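Local coordinates for SLT domain-containing protein (Bdellovibrio bacteriovorus HD100, PDB 6TAB) that probably hydrolyses peptidoglycan as a lysozyme with altered substrate specificity, helping this periplasmic predator leave its prey cell, at residues A[227-230]-A[231-234]; A[220-223]-A[224-228]; A[123-126]-A[127-130]; A[134-137]-A[138-141]. All coordinates share one frame; numbering follows the deposited sequence.

Contact 1: residues A[227-230]-A[231-234]; sequences RYWS and VLRA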
ATOM      1  N   ARG A 227      -2.587   2.982   9.825  1.00 14.82           N
ATOM      2  CA  ARG A 227      -2.985   1.939  10.828  1.00 17.03           C
ATOM      3  C   ARG A 227      -2.050   0.710  10.741  1.00 16.36           C
ATOM      4  O   ARG A 227      -1.751   0.085  11.779  1.00 19.81           O
ATOM      5  CB  ARG A 227      -4.439   1.490  10.587  1.00 19.61           C
ATOM      6  CG  ARG A 227      -5.515   2.539  10.863  1.00 21.36           C
ATOM      7  CD  ARG A 227      -6.632   2.010  11.689  1.00 21.77           C
ATOM      8  NE  ARG A 227      -7.719   2.955  11.848  1.00 18.90           N
ATOM      9  CZ  ARG A 227      -8.646   2.787  12.788  1.00 21.76           C
ATOM     10  NH1 ARG A 227      -8.451   1.909  13.787  1.00 26.23           N
ATOM     11  NH2 ARG A 227      -9.738   3.533  12.747  1.00 22.56           N
ATOM     12  N   TYR A 228      -1.591   0.344   9.532  1.00 15.62           N
ATOM     13  CA  TYR A 228      -0.822  -0.915   9.314  1.00 14.87           C
ATOM     14  C   TYR A 228       0.679  -0.638   9.083  1.00 15.59           C
ATOM     15  O   TYR A 228       1.506  -1.397   9.597  1.00 18.38           O
ATOM     16  CB  TYR A 228      -1.397  -1.714   8.125  1.00 13.73           C
ATOM     17  CG  TYR A 228      -0.942  -3.162   8.104  1.00 15.07           C
ATOM     18  CD1 TYR A 228       0.233  -3.550   7.455  1.00 14.72           C
ATOM     19  CD2 TYR A 228      -1.665  -4.151   8.771  1.00 16.28           C
ATOM     20  CE1 TYR A 228       0.694  -4.861   7.505  1.00 16.26           C
ATOM     21  CE2 TYR A 228      -1.224  -5.460   8.817  1.00 16.59           C
ATOM     22  CZ  TYR A 228      -0.031  -5.819   8.207  1.00 16.62           C
ATOM     23  OH  TYR A 228       0.430  -7.118   8.265  1.00 18.55           O
ATOM     24  N   TRP A 229       1.024   0.390   8.286  1.00 13.79           N
ATOM     25  CA  TRP A 229       2.426   0.572   7.776  1.00 15.03           C
ATOM     26  C   TRP A 229       3.129   1.778   8.420  1.00 15.85           C
ATOM     27  O   TRP A 229       2.687   2.930   8.304  1.00 16.06           O
ATOM     28  CB  TRP A 229       2.446   0.705   6.248  1.00 14.21           C
ATOM     29  CG  TRP A 229       2.138  -0.539   5.477  1.00 13.98           C
ATOM     30  CD1 TRP A 229       2.994  -1.577   5.241  1.00 14.91           C
ATOM     31  CD2 TRP A 229       0.904  -0.876   4.806  1.00 12.92           C
ATOM     32  NE1 TRP A 229       2.381  -2.550   4.498  1.00 14.27           N
ATOM     33  CE2 TRP A 229       1.109  -2.136   4.183  1.00 13.09           C
ATOM     34  CE3 TRP A 229      -0.356  -0.248   4.668  1.00 13.12           C
ATOM     35  CZ2 TRP A 229       0.118  -2.732   3.387  1.00 13.62           C
ATOM     36  CZ3 TRP A 229      -1.318  -0.832   3.877  1.00 12.56           C
ATOM     37  CH2 TRP A 229      -1.094  -2.067   3.269  1.00 14.04           C
ATOM     38  N   SER A 230       4.302   1.514   9.009  1.00 18.40           N
ATOM     39  CA  SER A 230       5.133   2.555   9.618  1.00 20.50           C
ATOM     40  C   SER A 230       5.616   3.602   8.594  1.00 17.97           C
ATOM     41  O   SER A 230       5.763   4.783   8.935  1.00 18.07           O
ATOM     42  CB  SER A 230       6.299   1.912  10.340  1.00 25.69           C
ATOM     43  OG  SER A 230       7.225   1.326   9.410  1.00 33.48           O
ATOM     44  N   VAL A 231       5.823   3.193   7.329  1.00 16.35           N
ATOM     45  CA  VAL A 231       6.349   4.111   6.274  1.00 16.43           C
ATOM     46  C   VAL A 231       5.327   5.206   5.940  1.00 15.50           C
ATOM     47  O   VAL A 231       5.714   6.239   5.379  1.00 16.90           O
ATOM     48  CB  VAL A 231       6.831   3.380   5.001  1.00 17.39           C
ATOM     49  CG1 VAL A 231       8.010   2.458   5.323  1.00 18.62           C
ATOM     50  CG2 VAL A 231       5.707   2.681   4.229  1.00 15.77           C
ATOM     51  N   LEU A 232       4.042   5.011   6.297  1.00 15.18           N
ATOM     52  CA  LEU A 232       2.975   6.016   6.077  1.00 15.36           C
ATOM     53  C   LEU A 232       2.757   6.910   7.311  1.00 16.43           C
ATOM     54  O   LEU A 232       1.908   7.822   7.238  1.00 16.53           O
ATOM     55  CB  LEU A 232       1.660   5.334   5.644  1.00 14.39           C
ATOM     56  CG  LEU A 232       1.663   4.680   4.265  1.00 15.53           C
ATOM     57  CD1 LEU A 232       0.328   4.019   3.974  1.00 14.96           C
ATOM     58  CD2 LEU A 232       2.023   5.662   3.149  1.00 17.93           C
ATOM     59  N   ARG A 233       3.478   6.680   8.417  1.00 15.63           N
ATOM     60  CA  ARG A 233       3.353   7.470   9.667  1.00 16.30           C
ATOM     61  C   ARG A 233       4.286   8.695   9.621  1.00 17.21           C
ATOM     62  O   ARG A 233       5.519   8.565   9.484  1.00 18.56           O
ATOM     63  CB  ARG A 233       3.667   6.576  10.868  1.00 17.82           C
ATOM     64  CG  ARG A 233       2.625   5.476  11.085  1.00 17.57           C
ATOM     65  CD  ARG A 233       2.821   4.636  12.341  1.00 19.45           C
ATOM     66  NE  ARG A 233       1.827   3.576  12.386  1.00 20.96           N
ATOM     67  CZ  ARG A 233       1.531   2.863  13.474  1.00 25.60           C
ATOM     68  NH1 ARG A 233       2.300   2.939  14.549  1.00 31.62           N
ATOM     69  NH2 ARG A 233       0.443   2.104  13.508  1.00 27.40           N
ATOM     70  N   ALA A 234       3.698   9.884   9.748  1.00 18.31           N
ATOM     71  CA  ALA A 234       4.405  11.148   9.623  1.00 19.33           C
ATOM     72  C   ALA A 234       5.549  11.211  10.639  1.00 21.12           C
ATOM     73  O   ALA A 234       5.421  10.797  11.814  1.00 25.15           O
ATOM     74  CB  ALA A 234       3.461  12.308   9.838  1.00 21.07           C
TER

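Contact 2: residues A[220-223]-A[224-228]; sequences GAWK and GGARY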
ATOM      1  N   GLY A 220      -4.825  11.324  18.667  1.00 35.24           N
ATOM      2  CA  GLY A 220      -3.885  10.336  19.230  1.00 35.81           C
ATOM      3  C   GLY A 220      -3.858   8.983  18.525  1.00 31.24           C
ATOM      4  O   GLY A 220      -3.100   8.113  18.932  1.00 38.11           O
ATOM      5  N   ALA A 221      -4.656   8.789  17.462  1.00 24.80           N
ATOM      6  CA  ALA A 221      -4.783   7.478  16.772  1.00 23.90           C
ATOM      7  C   ALA A 221      -4.371   7.578  15.291  1.00 20.53           C
ATOM      8  O   ALA A 221      -4.831   8.451  14.591  1.00 19.91           O
ATOM      9  CB  ALA A 221      -6.211   6.999  16.900  1.00 28.31           C
ATOM     10  N   TRP A 222      -3.534   6.646  14.810  1.00 20.32           N
ATOM     11  CA  TRP A 222      -3.161   6.569  13.388  1.00 18.12           C
ATOM     12  C   TRP A 222      -4.374   6.138  12.544  1.00 17.46           C
ATOM     13  O   TRP A 222      -5.189   5.291  12.987  1.00 21.03           O
ATOM     14  CB  TRP A 222      -1.954   5.637  13.175  1.00 19.51           C
ATOM     15  CG  TRP A 222      -0.680   6.131  13.797  1.00 21.11           C
ATOM     16  CD1 TRP A 222      -0.039   5.651  14.907  1.00 23.82           C
ATOM     17  CD2 TRP A 222       0.117   7.238  13.340  1.00 19.99           C
ATOM     18  NE1 TRP A 222       1.081   6.392  15.170  1.00 26.45           N
ATOM     19  CE2 TRP A 222       1.205   7.379  14.229  1.00 24.14           C
ATOM     20  CE3 TRP A 222      -0.004   8.139  12.282  1.00 19.24           C
ATOM     21  CZ2 TRP A 222       2.177   8.370  14.074  1.00 24.20           C
ATOM     22  CZ3 TRP A 222       0.959   9.111  12.125  1.00 20.74           C
ATOM     23  CH2 TRP A 222       2.020   9.238  13.020  1.00 22.32           C
ATOM     24  N   LYS A 223      -4.483   6.715  11.330  1.00 15.94           N
ATOM     25  CA  LYS A 223      -5.634   6.541  10.443  1.00 15.34           C
ATOM     26  C   LYS A 223      -5.206   6.039   9.051  1.00 13.48           C
ATOM     27  O   LYS A 223      -4.022   6.158   8.628  1.00 14.33           O
ATOM     28  CB  LYS A 223      -6.382   7.871  10.295  1.00 16.23           C
ATOM     29  CG  LYS A 223      -6.964   8.423  11.589  1.00 16.73           C
ATOM     30  CD  LYS A 223      -8.036   7.568  12.258  1.00 18.96           C
ATOM     31  CE  LYS A 223      -8.561   8.180  13.544  1.00 21.51           C
ATOM     32  NZ  LYS A 223      -9.507   7.271  14.229  1.00 26.64           N
ATOM     33  N   GLY A 224      -6.177   5.483   8.300  1.00 13.64           N
ATOM     34  CA  GLY A 224      -5.925   5.029   6.928  1.00 13.17           C
ATOM     35  C   GLY A 224      -4.814   3.989   6.871  1.00 13.40           C
ATOM     36  O   GLY A 224      -4.711   3.075   7.715  1.00 13.96           O
ATOM     37  N   GLY A 225      -3.966   4.070   5.829  1.00 13.60           N
ATOM     38  CA  GLY A 225      -2.856   3.099   5.671  1.00 14.29           C
ATOM     39  C   GLY A 225      -1.860   3.162   6.825  1.00 13.67           C
ATOM     40  O   GLY A 225      -1.125   2.167   7.057  1.00 14.41           O
ATOM     41  N   ALA A 226      -1.791   4.313   7.536  1.00 13.04           N
ATOM     42  CA  ALA A 226      -0.879   4.417   8.711  1.00 14.13           C
ATOM     43  C   ALA A 226      -1.334   3.494   9.856  1.00 15.11           C
ATOM     44  O   ALA A 226      -0.568   3.253  10.780  1.00 16.66           O
ATOM     45  CB  ALA A 226      -0.758   5.855   9.163  1.00 14.44           C
ATOM     46  N   ARG A 227      -2.587   2.982   9.825  1.00 14.82           N
ATOM     47  CA  ARG A 227      -2.985   1.939  10.828  1.00 17.03           C
ATOM     48  C   ARG A 227      -2.050   0.710  10.741  1.00 16.36           C
ATOM     49  O   ARG A 227      -1.751   0.085  11.779  1.00 19.81           O
ATOM     50  CB  ARG A 227      -4.439   1.490  10.587  1.00 19.61           C
ATOM     51  CG  ARG A 227      -5.515   2.539  10.863  1.00 21.36           C
ATOM     52  CD  ARG A 227      -6.632   2.010  11.689  1.00 21.77           C
ATOM     53  NE  ARG A 227      -7.719   2.955  11.848  1.00 18.90           N
ATOM     54  CZ  ARG A 227      -8.646   2.787  12.788  1.00 21.76           C
ATOM     55  NH1 ARG A 227      -8.451   1.909  13.787  1.00 26.23           N
ATOM     56  NH2 ARG A 227      -9.738   3.533  12.747  1.00 22.56           N
ATOM     57  N   TYR A 228      -1.591   0.344   9.532  1.00 15.62           N
ATOM     58  CA  TYR A 228      -0.822  -0.915   9.314  1.00 14.87           C
ATOM     59  C   TYR A 228       0.679  -0.638   9.083  1.00 15.59           C
ATOM     60  O   TYR A 228       1.506  -1.397   9.597  1.00 18.38           O
ATOM     61  CB  TYR A 228      -1.397  -1.714   8.125  1.00 13.73           C
ATOM     62  CG  TYR A 228      -0.942  -3.162   8.104  1.00 15.07           C
ATOM     63  CD1 TYR A 228       0.233  -3.550   7.455  1.00 14.72           C
ATOM     64  CD2 TYR A 228      -1.665  -4.151   8.771  1.00 16.28           C
ATOM     65  CE1 TYR A 228       0.694  -4.861   7.505  1.00 16.26           C
ATOM     66  CE2 TYR A 228      -1.224  -5.460   8.817  1.00 16.59           C
ATOM     67  CZ  TYR A 228      -0.031  -5.819   8.207  1.00 16.62           C
ATOM     68  OH  TYR A 228       0.430  -7.118   8.265  1.00 18.55           O
TER

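Contact 3: residues A[123-126]-A[127-130]; sequences LSYA and QRKQ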
ATOM      1  N   LEU A 123      -9.904  13.521 -10.511  1.00 15.12           N
ATOM      2  CA  LEU A 123      -9.384  12.326 -11.204  1.00 15.39           C
ATOM      3  C   LEU A 123     -10.535  11.409 -11.672  1.00 15.13           C
ATOM      4  O   LEU A 123     -11.505  11.169 -10.926  1.00 16.92           O
ATOM      5  CB  LEU A 123      -8.427  11.545 -10.284  1.00 14.37           C
ATOM      6  CG  LEU A 123      -7.168  12.281  -9.826  1.00 16.82           C
ATOM      7  CD1 LEU A 123      -6.305  11.348  -8.966  1.00 19.69           C
ATOM      8  CD2 LEU A 123      -6.359  12.843 -10.993  1.00 20.14           C
ATOM      9  N   SER A 124     -10.413  10.849 -12.879  1.00 14.67           N
ATOM     10  CA  SER A 124     -11.250   9.744 -13.375  1.00 15.20           C
ATOM     11  C   SER A 124     -10.964   8.449 -12.597  1.00 14.36           C
ATOM     12  O   SER A 124      -9.907   8.312 -11.936  1.00 13.94           O
ATOM     13  CB  SER A 124     -11.003   9.523 -14.876  1.00 17.09           C
ATOM     14  OG  SER A 124      -9.713   8.965 -15.068  1.00 17.19           O
ATOM     15  N   TYR A 125     -11.839   7.454 -12.793  1.00 15.69           N
ATOM     16  CA  TYR A 125     -11.587   6.112 -12.219  1.00 14.47           C
ATOM     17  C   TYR A 125     -10.224   5.570 -12.686  1.00 14.20           C
ATOM     18  O   TYR A 125      -9.446   5.065 -11.873  1.00 13.46           O
ATOM     19  CB  TYR A 125     -12.745   5.163 -12.554  1.00 15.31           C
ATOM     20  CG  TYR A 125     -12.639   3.786 -11.938  1.00 15.28           C
ATOM     21  CD1 TYR A 125     -12.873   3.573 -10.581  1.00 14.99           C
ATOM     22  CD2 TYR A 125     -12.359   2.663 -12.700  1.00 15.33           C
ATOM     23  CE1 TYR A 125     -12.790   2.307 -10.017  1.00 14.92           C
ATOM     24  CE2 TYR A 125     -12.293   1.388 -12.149  1.00 15.51           C
ATOM     25  CZ  TYR A 125     -12.491   1.196 -10.791  1.00 13.77           C
ATOM     26  OH  TYR A 125     -12.462  -0.056 -10.213  1.00 14.73           O
ATOM     27  N   ALA A 126      -9.966   5.613 -14.003  1.00 14.79           N
ATOM     28  CA  ALA A 126      -8.657   5.112 -14.561  1.00 15.83           C
ATOM     29  C   ALA A 126      -7.461   5.828 -13.929  1.00 14.49           C
ATOM     30  O   ALA A 126      -6.460   5.165 -13.595  1.00 14.81           O
ATOM     31  CB  ALA A 126      -8.621   5.269 -16.061  1.00 17.89           C
ATOM     32  N   GLN A 127      -7.570   7.156 -13.754  1.00 13.54           N
ATOM     33  CA  GLN A 127      -6.496   7.928 -13.115  1.00 13.54           C
ATOM     34  C   GLN A 127      -6.304   7.552 -11.632  1.00 12.28           C
ATOM     35  O   GLN A 127      -5.156   7.509 -11.134  1.00 12.82           O
ATOM     36  CB  GLN A 127      -6.706   9.441 -13.312  1.00 14.26           C
ATOM     37  CG  GLN A 127      -6.563   9.957 -14.763  1.00 15.53           C
ATOM     38  CD  GLN A 127      -6.967  11.411 -14.897  1.00 16.78           C
ATOM     39  OE1 GLN A 127      -7.985  11.853 -14.326  1.00 16.93           O
ATOM     40  NE2 GLN A 127      -6.151  12.191 -15.608  1.00 21.99           N
ATOM     41  N   ARG A 128      -7.427   7.324 -10.903  1.00 12.97           N
ATOM     42  CA  ARG A 128      -7.298   6.890  -9.479  1.00 12.34           C
ATOM     43  C   ARG A 128      -6.587   5.521  -9.407  1.00 11.83           C
ATOM     44  O   ARG A 128      -5.824   5.284  -8.435  1.00 12.25           O
ATOM     45  CB  ARG A 128      -8.682   6.876  -8.781  1.00 12.71           C
ATOM     46  CG  ARG A 128      -9.326   8.257  -8.612  1.00 13.57           C
ATOM     47  CD  ARG A 128     -10.548   8.340  -7.692  1.00 16.05           C
ATOM     48  NE  ARG A 128     -11.659   7.461  -8.005  1.00 16.43           N
ATOM     49  CZ  ARG A 128     -12.673   7.724  -8.831  1.00 16.36           C
ATOM     50  NH1 ARG A 128     -12.630   8.786  -9.640  1.00 18.96           N
ATOM     51  NH2 ARG A 128     -13.724   6.903  -8.842  1.00 18.43           N
ATOM     52  N   LYS A 129      -6.876   4.606 -10.343  1.00 12.40           N
ATOM     53  CA  LYS A 129      -6.163   3.289 -10.344  1.00 12.93           C
ATOM     54  C   LYS A 129      -4.651   3.499 -10.614  1.00 12.16           C
ATOM     55  O   LYS A 129      -3.803   2.850  -9.976  1.00 13.20           O
ATOM     56  CB  LYS A 129      -6.795   2.299 -11.324  1.00 13.23           C
ATOM     57  CG  LYS A 129      -8.196   1.847 -10.907  1.00 14.24           C
ATOM     58  CD  LYS A 129      -8.638   0.464 -11.387  1.00 18.74           C
ATOM     59  CE  LYS A 129      -8.624   0.256 -12.868  1.00 19.85           C
ATOM     60  NZ  LYS A 129      -9.090  -1.068 -13.334  1.00 16.95           N
ATOM     61  N   GLN A 130      -4.301   4.389 -11.560  1.00 12.23           N
ATOM     62  CA  GLN A 130      -2.881   4.719 -11.800  1.00 12.73           C
ATOM     63  C   GLN A 130      -2.230   5.291 -10.527  1.00 12.17           C
ATOM     64  O   GLN A 130      -1.049   4.937 -10.220  1.00 12.42           O
ATOM     65  CB  GLN A 130      -2.736   5.675 -12.995  1.00 12.94           C
ATOM     66  CG  GLN A 130      -3.028   5.042 -14.357  1.00 14.11           C
ATOM     67  CD  GLN A 130      -3.029   6.067 -15.466  1.00 14.91           C
ATOM     68  OE1 GLN A 130      -2.117   6.887 -15.584  1.00 15.94           O
ATOM     69  NE2 GLN A 130      -4.037   6.017 -16.325  1.00 21.27           N
TER

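Contact 4: residues A[134-137]-A[138-141]; sequences FVLS and SMVR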
ATOM      1  N   PHE A 134       0.892   3.537  -8.219  1.00 11.54           N
ATOM      2  CA  PHE A 134       2.117   4.273  -7.949  1.00 11.43           C
ATOM      3  C   PHE A 134       2.397   4.329  -6.435  1.00 10.84           C
ATOM      4  O   PHE A 134       3.526   4.067  -5.938  1.00 11.85           O
ATOM      5  CB  PHE A 134       2.084   5.683  -8.551  1.00 11.74           C
ATOM      6  CG  PHE A 134       3.386   6.431  -8.345  1.00 11.84           C
ATOM      7  CD1 PHE A 134       3.631   7.137  -7.171  1.00 13.10           C
ATOM      8  CD2 PHE A 134       4.426   6.350  -9.272  1.00 12.72           C
ATOM      9  CE1 PHE A 134       4.850   7.757  -6.934  1.00 13.83           C
ATOM     10  CE2 PHE A 134       5.648   6.971  -9.032  1.00 13.77           C
ATOM     11  CZ  PHE A 134       5.875   7.665  -7.866  1.00 13.47           C
ATOM     12  N   VAL A 135       1.385   4.724  -5.623  1.00 11.62           N
ATOM     13  CA  VAL A 135       1.596   4.821  -4.164  1.00 11.38           C
ATOM     14  C   VAL A 135       2.004   3.453  -3.574  1.00 11.25           C
ATOM     15  O   VAL A 135       2.956   3.357  -2.774  1.00 12.25           O
ATOM     16  CB  VAL A 135       0.381   5.421  -3.438  1.00 12.66           C
ATOM     17  CG1 VAL A 135       0.516   5.311  -1.923  1.00 14.84           C
ATOM     18  CG2 VAL A 135       0.178   6.878  -3.855  1.00 13.46           C
ATOM     19  N   LEU A 136       1.316   2.371  -3.989  1.00 11.58           N
ATOM     20  CA  LEU A 136       1.729   1.035  -3.543  1.00 11.62           C
ATOM     21  C   LEU A 136       3.201   0.765  -3.901  1.00 11.73           C
ATOM     22  O   LEU A 136       3.960   0.197  -3.061  1.00 12.03           O
ATOM     23  CB  LEU A 136       0.821  -0.043  -4.168  1.00 12.86           C
ATOM     24  CG  LEU A 136      -0.527  -0.269  -3.522  1.00 15.09           C
ATOM     25  CD1 LEU A 136      -1.429  -1.082  -4.445  1.00 16.77           C
ATOM     26  CD2 LEU A 136      -0.385  -0.986  -2.169  1.00 15.27           C
ATOM     27  N   SER A 137       3.660   1.160  -5.109  1.00 11.55           N
ATOM     28  CA  SER A 137       5.066   0.925  -5.531  1.00 12.10           C
ATOM     29  C   SER A 137       6.031   1.716  -4.639  1.00 12.46           C
ATOM     30  O   SER A 137       7.164   1.240  -4.385  1.00 13.12           O
ATOM     31  CB  SER A 137       5.270   1.174  -7.021  1.00 12.31           C
ATOM     32  OG  SER A 137       5.336   2.566  -7.366  1.00 12.21           O
ATOM     33  N   SER A 138       5.634   2.920  -4.182  1.00 12.08           N
ATOM     34  CA  SER A 138       6.466   3.724  -3.285  1.00 12.46           C
ATOM     35  C   SER A 138       6.567   3.071  -1.897  1.00 12.65           C
ATOM     36  O   SER A 138       7.622   3.138  -1.225  1.00 13.31           O
ATOM     37  CB  SER A 138       6.051   5.190  -3.234  1.00 13.02           C
ATOM     38  OG  SER A 138       4.845   5.412  -2.538  1.00 14.00           O
ATOM     39  N   MET A 139       5.459   2.465  -1.433  1.00 11.96           N
ATOM     40  CA  MET A 139       5.486   1.719  -0.155  1.00 12.37           C
ATOM     41  C   MET A 139       6.418   0.490  -0.272  1.00 13.20           C
ATOM     42  O   MET A 139       7.207   0.204   0.658  1.00 14.28           O
ATOM     43  CB  MET A 139       4.060   1.319   0.245  1.00 13.40           C
ATOM     44  CG  MET A 139       3.146   2.526   0.513  1.00 13.52           C
ATOM     45  SD  MET A 139       1.355   2.093   0.472  1.00 14.22           S
ATOM     46  CE  MET A 139       1.301   0.878   1.792  1.00 16.68           C
ATOM     47  N   VAL A 140       6.318  -0.245  -1.389  1.00 12.63           N
ATOM     48  CA  VAL A 140       7.221  -1.406  -1.647  1.00 12.52           C
ATOM     49  C   VAL A 140       8.695  -0.955  -1.620  1.00 13.26           C
ATOM     50  O   VAL A 140       9.541  -1.666  -1.038  1.00 14.42           O
ATOM     51  CB  VAL A 140       6.830  -2.103  -2.962  1.00 12.80           C
ATOM     52  CG1 VAL A 140       7.898  -3.126  -3.371  1.00 14.31           C
ATOM     53  CG2 VAL A 140       5.433  -2.750  -2.884  1.00 13.20           C
ATOM     54  N   ARG A 141       9.000   0.189  -2.242  1.00 13.03           N
ATOM     55  CA  ARG A 141      10.395   0.691  -2.283  1.00 13.72           C
ATOM     56  C   ARG A 141      10.972   0.724  -0.860  1.00 15.10           C
ATOM     57  O   ARG A 141      12.109   0.270  -0.643  1.00 17.33           O
ATOM     58  CB  ARG A 141      10.473   2.101  -2.901  1.00 16.83           C
ATOM     59  CG  ARG A 141      11.776   2.874  -2.683  1.00 20.51           C
ATOM     60  CD  ARG A 141      13.049   2.256  -3.201  1.00 21.63           C
ATOM     61  NE  ARG A 141      14.199   3.082  -2.795  1.00 25.87           N
ATOM     62  CZ  ARG A 141      14.889   2.940  -1.666  1.00 26.74           C
ATOM     63  NH1 ARG A 141      14.527   2.030  -0.768  1.00 28.83           N
ATOM     64  NH2 ARG A 141      15.952   3.716  -1.462  1.00 36.86           N
TER

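Contact 1: residues A[227-230]-A[231-234]
With CG anti to its carbonyl carbon (chi1 -67°) and the chain extended from CG to NE, Arg233 runs back along the turn and brings its guanidinium to the carbonyl of Arg227. NH2 of Arg233 gives a weak, bent bond to O of Arg227 at 3.4 Å, the acceptor lying at the guanidinium edge near its plane. The stronger partner of this group is Ala226, whose carbonyl takes NE of Arg233, so two successive carbonyls hold the one guanidinium. On its way there the aliphatic part passes the backbone: CG of Arg233 lies 3.8 Å from O of Trp229. Two backbone bonds close the short 3-10 turn from which the side chain leaves: Leu232 N to Trp229 O at 3.2 Å, and Arg233 N to Ser230 O at 3.0 Å. Both donors stand well above the carbonyl planes, in keeping with the tight 3-10 winding. The apolar side is looser. CE3 of Trp229 meets CD1 of Leu232 obliquely at 4.4 Å, and CB of Trp229 is 4.3 Å from CG2 of Val231. Trp229 turns its indole into the domain, where NE1 bonds to O of Leu170 and Tyr228 covers one ring face, CD1 lying 3.6 Å above the plane. Arg233 also makes a cation-pi contact with Trp222. The partners named here for the guanidinium, carbonyl oxygens and an indole, carry no formal charge, so its positive charge is probably stabilised by dipoles and pi electrons, and its bonds tie residue 233 back to the carbonyls of 226 and 227.

Contact 2: residues A[220-223]-A[224-228]
Apolar contact joins Trp222 to Ala226: CE3 of the indole lies 3.9 Å from CB of Ala226, which approaches the ring obliquely. Packing on the backbone adds to it, CB of Trp222 resting 3.7 Å from the carbonyl O of Ala226. Backbone bonding across the turn is slight. Ala226 N reaches O of Lys223 at 3.1 Å, but the N-H is bent to 126° and the bond is weak. Firmer hold comes from Arg227 N to O of Gly224 at 3.0 Å, where residues 225-227 have helical backbone angles. Gly224 turns the chain with positive phi, and its N is held by Asp211. Among the charged groups, Lys223 and Arg227 run side by side in the same direction, and NZ of Lys223 stands 4.0 Å from NH2 of Arg227. Asp211 forms a salt bridge with Arg227 and also touches the Lys223 side chain, which probably offsets the like charges. Chi1 of Arg227 (-68°) sets its CG 3.5 Å from O of Trp222, and the bend at chi2 (-132°) carries CD onward, 3.8 Å from the same O of Trp222. The arrangement is a strand-to-turn junction, where the second strand of the 217-218/221-222 hairpin passes through a glycine pair into a turn with helical backbone angles.

Contact 3: residues A[123-126]-A[127-130]
Ser124 and Gln127 exchange two bonds at the start of helix 125-144. Gln127 N donates to OG of Ser124 at 3.1 Å, and Ser124 N returns a bond to OE1 of Gln127 at 3.0 Å, nearly straight at 166° and on a lone pair in the carbonyl plane: a capping box with Ser124 as N-cap. The serine hydroxyl sits between its own N and carbonyl carbon (chi1 71°), which turns it to the first helical turn. Leu123 lies beside the box, its CB 3.8 Å from CG of Arg128. The latter folds back at chi3, giving a weak bond from NH1 to O of Leu123 at 2.9 Å. Its NH2 lies at the edge of the Tyr125 ring, 3.9 Å from CD1, with guanidinium and ring 77° apart. CG of Lys129 lies over one face of that ring, offset toward the rim, and CD of Lys129 is 3.8 Å from CE2 of Tyr125. Farther out, Glu75 takes NE2 of Gln127, Leu106 O takes NE of Arg128, and Asp99 receives both Tyr125 OH and Lys129 NZ. The box thus supplies side-chain acceptors for two backbone N-H groups at the helix start, while the shared carboxylate of Asp99 probably steadies the lysine's charge and keeps its chain against the tyrosine ring.

Contact 4: residues A[134-137]-A[138-141]
Ser138 makes a short side-chain link back along the helix: its OG donates to O of Val135 at 2.8 Å, on a lone pair in the carbonyl plane. It can do so because chi1 of 72° swings the hydroxyl back over the preceding turn. The same carbonyl accepts Met139 N at 3.0 Å, so two donors grip one oxygen. One residue earlier the pattern recurs: O of Phe134 takes Ser138 N at 3.0 Å and OG of Ser137 at 2.8 Å. Both serine hydroxyls are thereby satisfied within a buried helix, and OG of Ser137 also bonds to Leu79 N. CG2 of Val140 presses within 3.3 Å of O of Leu136. Against the preceding turn the sulfur of Met139 packs more loosely, 4.1 Å from CG1 of Val135 and 4.4 Å from CD2 of Leu136, with the chain bent at chi3 (60°). Arg141, partly exposed, adds little beyond the backbone bond from its N to O of Ser137; the rest of its side chain departs from the preceding turn. Within the fold this is the buried middle of helix 125-144: Leu136 and Val140 face helix 193-211, Phe134 and Ser138 meet helix 238-248, and Met139 touches the loop between strand 221-222 and helix 238-248.

How the contacts relate
From the N terminus, contact 3 opens helix 125-144 and contact 4 follows farther along it, their centres about 16 Å apart; neither closes a loop. After the strands and helix 193-211, contact 2 turns the chain out of strand 221-222, and contact 1 carries it on toward helix 238-248. Contacts 1 and 2 overlap in Arg227 and Tyr228 and fold onto each other, CD1 of Leu232 packing 3.7 Å from C of Gly225. Contact 1 also meets contact 4, where CE3 of Trp229 touches CE of Met139 at 3.5 Å, tying the late loop to the central helix. Contact 3 touches neither loop contact; none nests within another, and all lie in the transglycosylase-family region.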